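Local coordinates for protein cysteine protease (Listeria monocytogenes, PDB 5HU4) that acts as a transpeptidase that cleaves C-terminal sorting signals through a thioester intermediate and anchors surface proteins to the cell wall, at residues 6-11 against 140-145; 33-38 against 96-101; 69-74 against 82-87. All coordinates share one frame; numbering follows the deposited sequence.

All three contacts belong to one sortase beta-barrel. Contact 1 joins the first strand, 3-9, to the end of helix 135-141 and the tail after it, so its segments bracket the others in sequence. Contact 3, the hairpin of strands 70-74 and 78-91, falls between the two segments of contact 2. Strands 3-9 and 70-74 are sheet neighbours, and the centres of contacts 1 and 3 lie about 13 Å apart. Contact 2 joins two surface loops across the chain's centre from contact 1, about 23 Å from it and 16 Å from contact 3 between centres. It alone lies near the catalytic residues; contact 3 is part of the barrel wall, and contact 1 packs the chain end on its outside.

Contact 1 of 3, residues 6-11 against 140-145; sequences SIAVPS and KYFPSK
The ring of Phe-142 lies against strand 3-9, one rim overlapping Ser-6 and Ala-8. Its CD1 approaches CB of Ser-6 obliquely at 3.6 Å. The next ring atom, CE1, reaches the backbone between these residues, 3.6 Å from O of Ser-6 and 3.6 Å from N of Ala-8, which lies near the ring plane. That nitrogen, already hydrogen-bonded to the backbone of Tyr-72, meets the ring by van der Waals contact. CE1 also touches CB of Ala-8 at 3.7 Å. The ring is brought down onto the strand by chi1 of -48°, which sets CG beside the backbone N and anti to the carbonyl carbon. No hydrogen bond joins the two segments; they are held by van der Waals packing.

Alanine suits position 8 because its methyl faces a tight spot: CB is 3.1 Å from O of Tyr-141, the last helical residue before the chain turns off at Phe-142. Tyr-141 backs the arrangement, its CB standing 4.0 Å above one face of the Phe-142 ring, toward the rim. Its own ring stacks on that of Tyr-72 in the neighbouring strand, while Phe-142 also touches Thr-74 there and Asn-15 of strand 14-19. Ile-7 and Val-9 point the other way, and branched apolar chains suit them: Ile-7 packs on Ile-71, Ile-106 and Leu-108. The strand thus turns one face to the barrel interior and the other to the end of the C-terminal helix and Phe-142 just after it, which lie against the outside of the eight-stranded beta-barrel of the sortase fold.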
ATOM      1  N   SER A   6       3.791   7.796  -4.276  1.00 19.33           N
ATOM      2  CA  SER A   6       4.261   6.448  -4.570  1.00 20.05           C
ATOM      3  C   SER A   6       4.335   5.574  -3.322  1.00 20.03           C
ATOM      4  O   SER A   6       4.466   6.073  -2.205  1.00 20.74           O
ATOM      5  CB  SER A   6       5.637   6.497  -5.238  1.00 19.09           C
ATOM      6  OG  SER A   6       5.571   7.135  -6.501  1.00 21.70           O
ATOM      7  N   ILE A   7       4.246   4.264  -3.528  1.00 20.02           N
ATOM      8  CA  ILE A   7       4.455   3.297  -2.458  1.00 20.55           C
ATOM      9  C   ILE A   7       5.422   2.219  -2.939  1.00 20.07           C
ATOM     10  O   ILE A   7       5.378   1.806  -4.097  1.00 20.66           O
ATOM     11  CB  ILE A   7       3.130   2.652  -1.987  1.00 20.87           C
ATOM     12  CG1 ILE A   7       3.394   1.649  -0.861  1.00 22.25           C
ATOM     13  CG2 ILE A   7       2.403   1.985  -3.148  1.00 20.06           C
ATOM     14  CD1 ILE A   7       2.186   0.855  -0.453  1.00 21.22           C
ATOM     15  N   ALA A   8       6.309   1.777  -2.055  1.00 20.48           N
ATOM     16  CA  ALA A   8       7.297   0.778  -2.432  1.00 18.70           C
ATOM     17  C   ALA A   8       7.513  -0.268  -1.346  1.00 19.67           C
ATOM     18  O   ALA A   8       7.663   0.060  -0.168  1.00 19.53           O
ATOM     19  CB  ALA A   8       8.611   1.450  -2.777  1.00 20.04           C
ATOM     20  N   VAL A   9       7.516  -1.532  -1.757  1.00 19.34           N
ATOM     21  CA  VAL A   9       7.877  -2.636  -0.877  1.00 18.32           C
ATOM     22  C   VAL A   9       8.994  -3.442  -1.535  1.00 21.26           C
ATOM     23  O   VAL A   9       8.730  -4.396  -2.267  1.00 18.10           O
ATOM     24  CB  VAL A   9       6.680  -3.555  -0.573  1.00 20.47           C
ATOM     25  CG1 VAL A   9       6.992  -4.433   0.623  1.00 18.62           C
ATOM     26  CG2 VAL A   9       5.426  -2.735  -0.311  1.00 18.68           C
ATOM     27  N   PRO A  10      10.251  -3.052  -1.276  1.00 21.79           N
ATOM     28  CA  PRO A  10      11.436  -3.598  -1.951  1.00 18.46           C
ATOM     29  C   PRO A  10      11.673  -5.092  -1.717  1.00 23.17           C
ATOM     30  O   PRO A  10      12.339  -5.731  -2.532  1.00 24.32           O
ATOM     31  CB  PRO A  10      12.585  -2.774  -1.357  1.00 22.06           C
ATOM     32  CG  PRO A  10      12.065  -2.273  -0.053  1.00 19.86           C
ATOM     33  CD  PRO A  10      10.609  -2.025  -0.283  1.00 19.01           C
ATOM     34  N   SER A  11      11.141  -5.642  -0.630  1.00 23.52           N
ATOM     35  CA  SER A  11      11.347  -7.055  -0.326  1.00 22.83           C
ATOM     36  C   SER A  11      10.588  -7.955  -1.298  1.00 22.08           C
ATOM     37  O   SER A  11      10.956  -9.113  -1.502  1.00 18.41           O
ATOM     38  CB  SER A  11      10.927  -7.367   1.112  1.00 19.63           C
ATOM     39  OG  SER A  11       9.516  -7.383   1.239  1.00 27.56           O
ATOM     40  N   LYS A 140      16.323   5.899  -4.381  1.00 34.94           N
ATOM     41  CA  LYS A 140      16.687   4.653  -3.715  1.00 34.43           C
ATOM     42  C   LYS A 140      15.471   3.762  -3.490  1.00 34.33           C
ATOM     43  O   LYS A 140      15.494   2.574  -3.812  1.00 35.35           O
ATOM     44  CB  LYS A 140      17.376   4.929  -2.378  1.00 34.14           C
ATOM     45  CG  LYS A 140      18.194   3.754  -1.865  1.00 35.91           C
ATOM     46  CD  LYS A 140      18.404   3.817  -0.361  1.00 35.53           C
ATOM     47  CE  LYS A 140      19.308   2.686   0.105  1.00 40.23           C
ATOM     48  NZ  LYS A 140      18.973   1.398  -0.562  1.00 45.18           N
ATOM     49  N   TYR A 141      14.408   4.339  -2.939  1.00 34.36           N
ATOM     50  CA  TYR A 141      13.235   3.559  -2.562  1.00 33.23           C
ATOM     51  C   TYR A 141      12.140   3.590  -3.622  1.00 31.66           C
ATOM     52  O   TYR A 141      11.352   2.654  -3.730  1.00 28.03           O
ATOM     53  CB  TYR A 141      12.684   4.049  -1.224  1.00 26.43           C
ATOM     54  CG  TYR A 141      13.645   3.829  -0.080  1.00 28.59           C
ATOM     55  CD1 TYR A 141      14.042   2.547   0.274  1.00 30.15           C
ATOM     56  CD2 TYR A 141      14.157   4.898   0.643  1.00 28.53           C
ATOM     57  CE1 TYR A 141      14.924   2.335   1.315  1.00 29.58           C
ATOM     58  CE2 TYR A 141      15.037   4.694   1.688  1.00 32.11           C
ATOM     59  CZ  TYR A 141      15.416   3.410   2.020  1.00 30.71           C
ATOM     60  OH  TYR A 141      16.292   3.197   3.058  1.00 37.44           O
ATOM     61  N   PHE A 142      12.097   4.654  -4.413  1.00 31.03           N
ATOM     62  CA  PHE A 142      11.141   4.731  -5.512  1.00 33.82           C
ATOM     63  C   PHE A 142      11.852   4.930  -6.850  1.00 34.34           C
ATOM     64  O   PHE A 142      11.709   5.981  -7.474  1.00 37.10           O
ATOM     65  CB  PHE A 142      10.146   5.868  -5.267  1.00 29.73           C
ATOM     66  CG  PHE A 142       9.555   5.864  -3.888  1.00 26.84           C
ATOM     67  CD1 PHE A 142       8.487   5.036  -3.583  1.00 23.06           C
ATOM     68  CD2 PHE A 142      10.071   6.679  -2.894  1.00 24.86           C
ATOM     69  CE1 PHE A 142       7.943   5.024  -2.315  1.00 21.59           C
ATOM     70  CE2 PHE A 142       9.531   6.672  -1.623  1.00 23.44           C
ATOM     71  CZ  PHE A 142       8.465   5.843  -1.334  1.00 22.64           C
ATOM     72  N   PRO A 143      12.622   3.921  -7.298  1.00 36.73           N
ATOM     73  CA  PRO A 143      13.457   4.103  -8.490  1.00 37.49           C
ATOM     74  C   PRO A 143      12.679   3.915  -9.787  1.00 37.81           C
ATOM     75  O   PRO A 143      11.578   3.353  -9.781  1.00 32.94           O
ATOM     76  CB  PRO A 143      14.520   3.020  -8.329  1.00 37.72           C
ATOM     77  CG  PRO A 143      13.790   1.920  -7.644  1.00 33.39           C
ATOM     78  CD  PRO A 143      12.814   2.586  -6.704  1.00 33.54           C
ATOM     79  N   SER A 144      13.167   4.428 -10.896  1.00 40.56           N
ATOM     80  CA  SER A 144      12.378   4.544 -12.105  1.00 39.78           C
ATOM     81  C   SER A 144      12.068   3.303 -12.933  1.00 41.34           C
ATOM     82  O   SER A 144      12.310   2.191 -12.559  1.00 44.00           O
ATOM     83  CB  SER A 144      12.992   5.608 -13.028  1.00 47.84           C
ATOM     84  OG  SER A 144      12.317   6.829 -12.984  1.00 45.31           O
ATOM     85  N   LYS A 145      11.480   3.574 -14.083  1.00 30.00           N
ATOM     86  CA  LYS A 145      11.295   2.658 -15.202  1.00 30.00           C
ATOM     87  C   LYS A 145      11.897   1.290 -15.068  1.00 30.00           C
ATOM     88  O   LYS A 145      11.460   0.372 -15.734  1.00 30.00           O
ATOM     89  CB  LYS A 145      11.788   3.304 -16.471  1.00 30.00           C
TER

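Contact 2 of 3, residues 33-38 against 96-101; sequences TMRSDQ and SVIDNT
Arg-35 reaches from its loop to the backbone of Ile-98 and the side chain of Asn-100. Its NH1 donates to O of Ile-98 at 2.9 Å, nearly along the C=O axis, although the hydrogen bond itself is bent, with an N-H...O angle of 142°. NH2 meets OD1 of Asn-100 at 3.2 Å from above the amide plane, a skewed bond; that oxygen also accepts from N of Asn-44. CB of Asn-100 lies over one guanidinium face. Nearer the backbone of Arg-35, its CG slides past CG2 of Ile-98 at 3.6 Å in the opposite direction, and CE of Met-34 touches CD1 of Ile-98 at 3.7 Å. Long, flexible Met-34 and branched Ile-98 both rest on Ile-109.

Both segments are surface loops of the sortase barrel. The loop with 96-101 leads into strand 105-111, which carries the active-site cysteine. The side chain of Met-34 is about 10 Å from that of Cys-111. In class A sortases the corresponding loop helps to form the sorting-signal groove, and probably does so here.

Arginine suits its place because its NE/NH2 edge also forms a side-on salt bridge with Asp-37: NE holds OD1 at 2.9 Å and NH2, shared with Asn-100, holds OD2. The bend at chi3, -35°, turns NE and NH2 to Asp-37 and NH1 to O of Ile-98. Gln-38 lays CB against the opposite guanidinium face, while its OE1 accepts from N of Met-34 and N of Arg-35, pinning the turn.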
ATOM      1  N   THR A  33      -6.119   4.835  -2.779  1.00 20.28           N
ATOM      2  CA  THR A  33      -6.643   5.198  -1.467  1.00 22.56           C
ATOM      3  C   THR A  33      -8.077   4.700  -1.319  1.00 22.55           C
ATOM      4  O   THR A  33      -8.797   4.569  -2.310  1.00 20.55           O
ATOM      5  CB  THR A  33      -6.603   6.720  -1.243  1.00 20.81           C
ATOM      6  OG1 THR A  33      -7.469   7.365  -2.186  1.00 21.12           O
ATOM      7  CG2 THR A  33      -5.186   7.248  -1.416  1.00 20.72           C
ATOM      8  N   MET A  34      -8.491   4.428  -0.086  1.00 22.09           N
ATOM      9  CA  MET A  34      -9.794   3.815   0.149  1.00 21.78           C
ATOM     10  C   MET A  34     -10.737   4.702   0.961  1.00 23.92           C
ATOM     11  O   MET A  34     -11.942   4.452   1.012  1.00 28.27           O
ATOM     12  CB  MET A  34      -9.616   2.462   0.839  1.00 21.01           C
ATOM     13  CG  MET A  34      -8.942   1.427  -0.047  1.00 22.83           C
ATOM     14  SD  MET A  34      -8.798  -0.192   0.726  1.00 33.23           S
ATOM     15  CE  MET A  34     -10.166  -1.049  -0.048  1.00 24.19           C
ATOM     16  N   ARG A  35     -10.191   5.733   1.598  1.00 20.93           N
ATOM     17  CA  ARG A  35     -11.021   6.743   2.244  1.00 21.70           C
ATOM     18  C   ARG A  35     -10.665   8.129   1.722  1.00 24.70           C
ATOM     19  O   ARG A  35      -9.505   8.414   1.429  1.00 23.33           O
ATOM     20  CB  ARG A  35     -10.869   6.706   3.767  1.00 23.13           C
ATOM     21  CG  ARG A  35     -11.010   5.330   4.392  1.00 25.67           C
ATOM     22  CD  ARG A  35     -11.298   5.437   5.885  1.00 26.33           C
ATOM     23  NE  ARG A  35     -10.600   6.565   6.494  1.00 25.28           N
ATOM     24  CZ  ARG A  35      -9.380   6.496   7.018  1.00 25.40           C
ATOM     25  NH1 ARG A  35      -8.717   5.348   7.009  1.00 25.00           N
ATOM     26  NH2 ARG A  35      -8.824   7.575   7.548  1.00 23.07           N
ATOM     27  N   SER A  36     -11.672   8.988   1.610  1.00 23.66           N
ATOM     28  CA  SER A  36     -11.479  10.343   1.111  1.00 22.38           C
ATOM     29  C   SER A  36     -10.633  11.186   2.062  1.00 26.21           C
ATOM     30  O   SER A  36     -10.035  12.183   1.657  1.00 28.57           O
ATOM     31  CB  SER A  36     -12.833  11.022   0.885  1.00 26.91           C
ATOM     32  OG  SER A  36     -13.509  11.224   2.116  1.00 24.33           O
ATOM     33  N   ASP A  37     -10.572  10.768   3.322  1.00 25.13           N
ATOM     34  CA  ASP A  37     -10.001  11.595   4.379  1.00 26.05           C
ATOM     35  C   ASP A  37      -8.585  11.201   4.800  1.00 27.49           C
ATOM     36  O   ASP A  37      -7.915  11.963   5.498  1.00 28.26           O
ATOM     37  CB  ASP A  37     -10.908  11.556   5.606  1.00 27.71           C
ATOM     38  CG  ASP A  37     -10.854  10.222   6.327  1.00 32.91           C
ATOM     39  OD1 ASP A  37     -11.526   9.269   5.878  1.00 30.91           O
ATOM     40  OD2 ASP A  37     -10.129  10.127   7.341  1.00 33.76           O
ATOM     41  N   GLN A  38      -8.134  10.020   4.387  1.00 26.79           N
ATOM     42  CA  GLN A  38      -6.868   9.480   4.882  1.00 26.05           C
ATOM     43  C   GLN A  38      -5.670  10.364   4.533  1.00 21.49           C
ATOM     44  O   GLN A  38      -5.607  10.959   3.456  1.00 21.12           O
ATOM     45  CB  GLN A  38      -6.649   8.058   4.353  1.00 23.03           C
ATOM     46  CG  GLN A  38      -6.409   7.953   2.856  1.00 21.81           C
ATOM     47  CD  GLN A  38      -6.375   6.512   2.380  1.00 22.82           C
ATOM     48  OE1 GLN A  38      -7.411   5.851   2.291  1.00 23.00           O
ATOM     49  NE2 GLN A  38      -5.180   6.015   2.078  1.00 21.70           N
ATOM     50  N   SER A  96     -13.778  -3.159   8.516  1.00 30.71           N
ATOM     51  CA  SER A  96     -13.138  -2.536   9.679  1.00 30.41           C
ATOM     52  C   SER A  96     -11.655  -2.226   9.475  1.00 30.44           C
ATOM     53  O   SER A  96     -11.124  -1.286  10.067  1.00 30.29           O
ATOM     54  CB  SER A  96     -13.301  -3.431  10.909  1.00 32.32           C
ATOM     55  OG  SER A  96     -12.219  -4.340  11.021  1.00 32.80           O
ATOM     56  N   VAL A  97     -10.993  -3.010   8.630  1.00 27.89           N
ATOM     57  CA  VAL A  97      -9.560  -2.852   8.401  1.00 30.49           C
ATOM     58  C   VAL A  97      -9.248  -1.594   7.581  1.00 30.81           C
ATOM     59  O   VAL A  97      -8.084  -1.245   7.371  1.00 26.34           O
ATOM     60  CB  VAL A  97      -8.975  -4.102   7.703  1.00 30.90           C
ATOM     61  CG1 VAL A  97      -9.212  -4.042   6.200  1.00 27.87           C
ATOM     62  CG2 VAL A  97      -7.493  -4.251   8.014  1.00 34.76           C
ATOM     63  N   ILE A  98     -10.294  -0.905   7.140  1.00 30.06           N
ATOM     64  CA  ILE A  98     -10.151   0.325   6.366  1.00 28.07           C
ATOM     65  C   ILE A  98     -10.234   1.551   7.281  1.00 30.05           C
ATOM     66  O   ILE A  98      -9.594   2.577   7.028  1.00 28.69           O
ATOM     67  CB  ILE A  98     -11.225   0.395   5.247  1.00 28.21           C
ATOM     68  CG1 ILE A  98     -10.712  -0.293   3.981  1.00 32.18           C
ATOM     69  CG2 ILE A  98     -11.617   1.826   4.928  1.00 27.56           C
ATOM     70  CD1 ILE A  98     -11.712  -1.238   3.353  1.00 32.64           C
ATOM     71  N   ASP A  99     -11.001   1.417   8.361  1.00 29.22           N
ATOM     72  CA  ASP A  99     -11.219   2.500   9.319  1.00 29.42           C
ATOM     73  C   ASP A  99      -9.925   3.107   9.857  1.00 30.08           C
ATOM     74  O   ASP A  99      -8.917   2.415  10.012  1.00 31.49           O
ATOM     75  CB  ASP A  99     -12.066   2.002  10.493  1.00 32.13           C
ATOM     76  CG  ASP A  99     -13.367   1.373  10.046  1.00 32.24           C
ATOM     77  OD1 ASP A  99     -13.906   1.801   9.005  1.00 33.07           O
ATOM     78  OD2 ASP A  99     -13.856   0.457  10.741  1.00 30.12           O
ATOM     79  N   ASN A 100      -9.969   4.405  10.143  1.00 27.44           N
ATOM     80  CA  ASN A 100      -8.821   5.113  10.696  1.00 29.53           C
ATOM     81  C   ASN A 100      -8.467   4.611  12.092  1.00 31.94           C
ATOM     82  O   ASN A 100      -9.317   4.074  12.802  1.00 29.21           O
ATOM     83  CB  ASN A 100      -9.098   6.616  10.732  1.00 29.34           C
ATOM     84  CG  ASN A 100      -7.849   7.436  10.993  1.00 31.31           C
ATOM     85  OD1 ASN A 100      -6.943   7.490  10.162  1.00 36.33           O
ATOM     86  ND2 ASN A 100      -7.797   8.078  12.153  1.00 33.81           N
ATOM     87  N   THR A 101      -7.208   4.782  12.480  1.00 29.58           N
ATOM     88  CA  THR A 101      -6.747   4.338  13.788  1.00 29.70           C
ATOM     89  C   THR A 101      -6.017   5.458  14.520  1.00 34.07           C
ATOM     90  O   THR A 101      -5.697   6.492  13.930  1.00 32.35           O
ATOM     91  CB  THR A 101      -5.821   3.115  13.672  1.00 28.79           C
ATOM     92  OG1 THR A 101      -4.733   3.414  12.790  1.00 27.08           O
ATOM     93  CG2 THR A 101      -6.586   1.910  13.141  1.00 28.09           C
TER

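Contact 3 of 3, residues 69-74 against 82-87; sequences DKIYLT and YTVTET
Tyr-82 starts across from Ile-71, their CB atoms 4.2 Å apart on the same face of the sheet. With chi1 at -61°, the ring runs alongside the neighbouring strand: CD1 lies 3.8 Å from O of Ile-71, which sits at the ring edge. Farther out, CE1 touches CD2 of Leu-73 at 4.0 Å. At the tip, OH is hydrogen-bonded to N of Gly-41, so a tyrosine can line this buried apolar face and still satisfy its polar end.

The backbones form the antiparallel beta-hairpin of strands 70-74 and 78-91. Ile-71 and Tyr-82 form a hydrogen-bonded pair: N of Tyr-82 donates to O of Ile-71 at 2.8 Å in the carbonyl plane, and N of Ile-71 returns a bond to O of Tyr-82. The next bond, from N of Val-84 to O of Asp-69, is nearly straight at 173°.

CG2 of Val-84 packs on CD1 of Ile-71 at 3.7 Å, two branched chains crossing at about a right angle; Ile-71 also touches Ile-7 and Val-9 of strand 3-9. The other face carries Lys-70 and Thr-83 side by side, where NZ makes a weak bond to OG1 at 3.3 Å and a long, weak ion pair with Glu-128.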
ATOM      1  N   ASP A  69       8.969  -6.545   7.165  1.00 25.58           N
ATOM      2  CA  ASP A  69       9.468  -5.878   5.969  1.00 22.25           C
ATOM      3  C   ASP A  69       9.104  -4.401   5.999  1.00 23.49           C
ATOM      4  O   ASP A  69       8.109  -4.008   6.610  1.00 22.20           O
ATOM      5  CB  ASP A  69       8.907  -6.532   4.705  1.00 22.42           C
ATOM      6  CG  ASP A  69       9.418  -7.942   4.500  1.00 26.87           C
ATOM      7  OD1 ASP A  69      10.462  -8.292   5.091  1.00 27.01           O
ATOM      8  OD2 ASP A  69       8.776  -8.702   3.745  1.00 25.68           O
ATOM      9  N   LYS A  70       9.911  -3.582   5.336  1.00 19.89           N
ATOM     10  CA  LYS A  70       9.662  -2.149   5.287  1.00 22.37           C
ATOM     11  C   LYS A  70       8.704  -1.794   4.156  1.00 24.88           C
ATOM     12  O   LYS A  70       8.778  -2.361   3.064  1.00 23.00           O
ATOM     13  CB  LYS A  70      10.973  -1.380   5.115  1.00 22.02           C
ATOM     14  CG  LYS A  70      12.050  -1.725   6.132  1.00 23.54           C
ATOM     15  CD  LYS A  70      11.569  -1.518   7.558  1.00 26.93           C
ATOM     16  CE  LYS A  70      12.743  -1.441   8.520  1.00 30.32           C
ATOM     17  NZ  LYS A  70      12.462  -2.142   9.805  1.00 35.85           N
ATOM     18  N   ILE A  71       7.799  -0.860   4.431  1.00 22.99           N
ATOM     19  CA  ILE A  71       6.947  -0.289   3.398  1.00 20.26           C
ATOM     20  C   ILE A  71       7.235   1.201   3.295  1.00 21.36           C
ATOM     21  O   ILE A  71       7.182   1.921   4.294  1.00 21.97           O
ATOM     22  CB  ILE A  71       5.452  -0.507   3.686  1.00 21.27           C
ATOM     23  CG1 ILE A  71       5.151  -1.995   3.869  1.00 21.19           C
ATOM     24  CG2 ILE A  71       4.604   0.071   2.563  1.00 20.56           C
ATOM     25  CD1 ILE A  71       3.734  -2.275   4.320  1.00 17.17           C
ATOM     26  N   TYR A  72       7.552   1.661   2.091  1.00 20.76           N
ATOM     27  CA  TYR A  72       7.885   3.064   1.891  1.00 20.85           C
ATOM     28  C   TYR A  72       6.778   3.799   1.153  1.00 21.29           C
ATOM     29  O   TYR A  72       6.286   3.340   0.125  1.00 20.29           O
ATOM     30  CB  TYR A  72       9.211   3.193   1.142  1.00 20.50           C
ATOM     31  CG  TYR A  72      10.370   2.605   1.909  1.00 24.22           C
ATOM     32  CD1 TYR A  72      11.040   3.352   2.868  1.00 25.18           C
ATOM     33  CD2 TYR A  72      10.786   1.299   1.687  1.00 21.97           C
ATOM     34  CE1 TYR A  72      12.097   2.818   3.577  1.00 25.95           C
ATOM     35  CE2 TYR A  72      11.842   0.757   2.391  1.00 23.33           C
ATOM     36  CZ  TYR A  72      12.492   1.521   3.337  1.00 23.46           C
ATOM     37  OH  TYR A  72      13.547   0.988   4.041  1.00 26.42           O
ATOM     38  N   LEU A  73       6.393   4.946   1.701  1.00 21.97           N
ATOM     39  CA  LEU A  73       5.309   5.746   1.157  1.00 21.93           C
ATOM     40  C   LEU A  73       5.750   7.201   1.069  1.00 24.26           C
ATOM     41  O   LEU A  73       6.419   7.703   1.973  1.00 24.96           O
ATOM     42  CB  LEU A  73       4.063   5.611   2.033  1.00 23.17           C
ATOM     43  CG  LEU A  73       2.781   6.329   1.614  1.00 25.80           C
ATOM     44  CD1 LEU A  73       2.229   5.745   0.323  1.00 21.89           C
ATOM     45  CD2 LEU A  73       1.750   6.250   2.731  1.00 22.12           C
ATOM     46  N   THR A  74       5.388   7.878  -0.016  1.00 23.95           N
ATOM     47  CA  THR A  74       5.775   9.275  -0.175  1.00 22.34           C
ATOM     48  C   THR A  74       4.726  10.102  -0.913  1.00 21.12           C
ATOM     49  O   THR A  74       4.000   9.598  -1.772  1.00 21.92           O
ATOM     50  CB  THR A  74       7.124   9.404  -0.918  1.00 23.55           C
ATOM     51  OG1 THR A  74       7.570  10.766  -0.874  1.00 23.18           O
ATOM     52  CG2 THR A  74       6.995   8.958  -2.369  1.00 21.83           C
ATOM     53  N   TYR A  82       7.125   2.570   7.045  1.00 22.56           N
ATOM     54  CA  TYR A  82       6.352   1.664   7.883  1.00 22.16           C
ATOM     55  C   TYR A  82       7.061   0.320   8.010  1.00 24.98           C
ATOM     56  O   TYR A  82       7.908  -0.024   7.184  1.00 23.63           O
ATOM     57  CB  TYR A  82       4.946   1.459   7.314  1.00 22.36           C
ATOM     58  CG  TYR A  82       4.108   2.717   7.211  1.00 23.15           C
ATOM     59  CD1 TYR A  82       4.256   3.589   6.140  1.00 21.31           C
ATOM     60  CD2 TYR A  82       3.156   3.021   8.175  1.00 22.98           C
ATOM     61  CE1 TYR A  82       3.487   4.734   6.039  1.00 21.67           C
ATOM     62  CE2 TYR A  82       2.383   4.162   8.082  1.00 22.02           C
ATOM     63  CZ  TYR A  82       2.552   5.015   7.011  1.00 21.55           C
ATOM     64  OH  TYR A  82       1.784   6.152   6.916  1.00 21.34           O
ATOM     65  N   THR A  83       6.712  -0.436   9.044  1.00 23.45           N
ATOM     66  CA  THR A  83       7.246  -1.779   9.225  1.00 21.22           C
ATOM     67  C   THR A  83       6.107  -2.772   9.419  1.00 23.28           C
ATOM     68  O   THR A  83       5.312  -2.636  10.348  1.00 23.28           O
ATOM     69  CB  THR A  83       8.205  -1.858  10.426  1.00 21.94           C
ATOM     70  OG1 THR A  83       9.368  -1.063  10.163  1.00 26.17           O
ATOM     71  CG2 THR A  83       8.630  -3.297  10.674  1.00 20.95           C
ATOM     72  N   VAL A  84       6.034  -3.763   8.533  1.00 25.68           N
ATOM     73  CA  VAL A  84       4.987  -4.780   8.581  1.00 25.39           C
ATOM     74  C   VAL A  84       4.945  -5.475   9.937  1.00 25.67           C
ATOM     75  O   VAL A  84       5.947  -6.022  10.393  1.00 26.03           O
ATOM     76  CB  VAL A  84       5.184  -5.840   7.478  1.00 25.59           C
ATOM     77  CG1 VAL A  84       4.155  -6.951   7.616  1.00 26.24           C
ATOM     78  CG2 VAL A  84       5.106  -5.196   6.102  1.00 23.77           C
ATOM     79  N   THR A  85       3.783  -5.444  10.582  1.00 26.62           N
ATOM     80  CA  THR A  85       3.632  -6.048  11.900  1.00 21.84           C
ATOM     81  C   THR A  85       2.593  -7.166  11.903  1.00 26.54           C
ATOM     82  O   THR A  85       2.599  -8.021  12.787  1.00 32.53           O
ATOM     83  CB  THR A  85       3.240  -4.999  12.957  1.00 23.06           C
ATOM     84  OG1 THR A  85       2.034  -4.336  12.557  1.00 24.67           O
ATOM     85  CG2 THR A  85       4.348  -3.973  13.124  1.00 25.12           C
ATOM     86  N   GLU A  86       1.704  -7.162  10.916  1.00 25.28           N
ATOM     87  CA  GLU A  86       0.704  -8.218  10.815  1.00 26.38           C
ATOM     88  C   GLU A  86       0.305  -8.492   9.365  1.00 24.87           C
ATOM     89  O   GLU A  86       0.163  -7.577   8.553  1.00 26.41           O
ATOM     90  CB  GLU A  86      -0.526  -7.868  11.669  1.00 24.84           C
ATOM     91  CG  GLU A  86      -1.724  -7.311  10.916  1.00 32.08           C
ATOM     92  CD  GLU A  86      -2.879  -6.957  11.838  1.00 39.67           C
ATOM     93  OE1 GLU A  86      -2.796  -5.917  12.527  1.00 37.19           O
ATOM     94  OE2 GLU A  86      -3.868  -7.721  11.876  1.00 44.87           O
ATOM     95  N   THR A  87       0.176  -9.775   9.044  1.00 24.32           N
ATOM     96  CA  THR A  87      -0.305 -10.217   7.742  1.00 23.42           C
ATOM     97  C   THR A  87      -1.448 -11.199   7.962  1.00 27.96           C
ATOM     98  O   THR A  87      -1.339 -12.105   8.787  1.00 30.17           O
ATOM     99  CB  THR A  87       0.803 -10.891   6.909  1.00 26.09           C
ATOM    100  OG1 THR A  87       1.315 -12.024   7.620  1.00 26.98           O
ATOM    101  CG2 THR A  87       1.938  -9.915   6.632  1.00 22.91           C
TER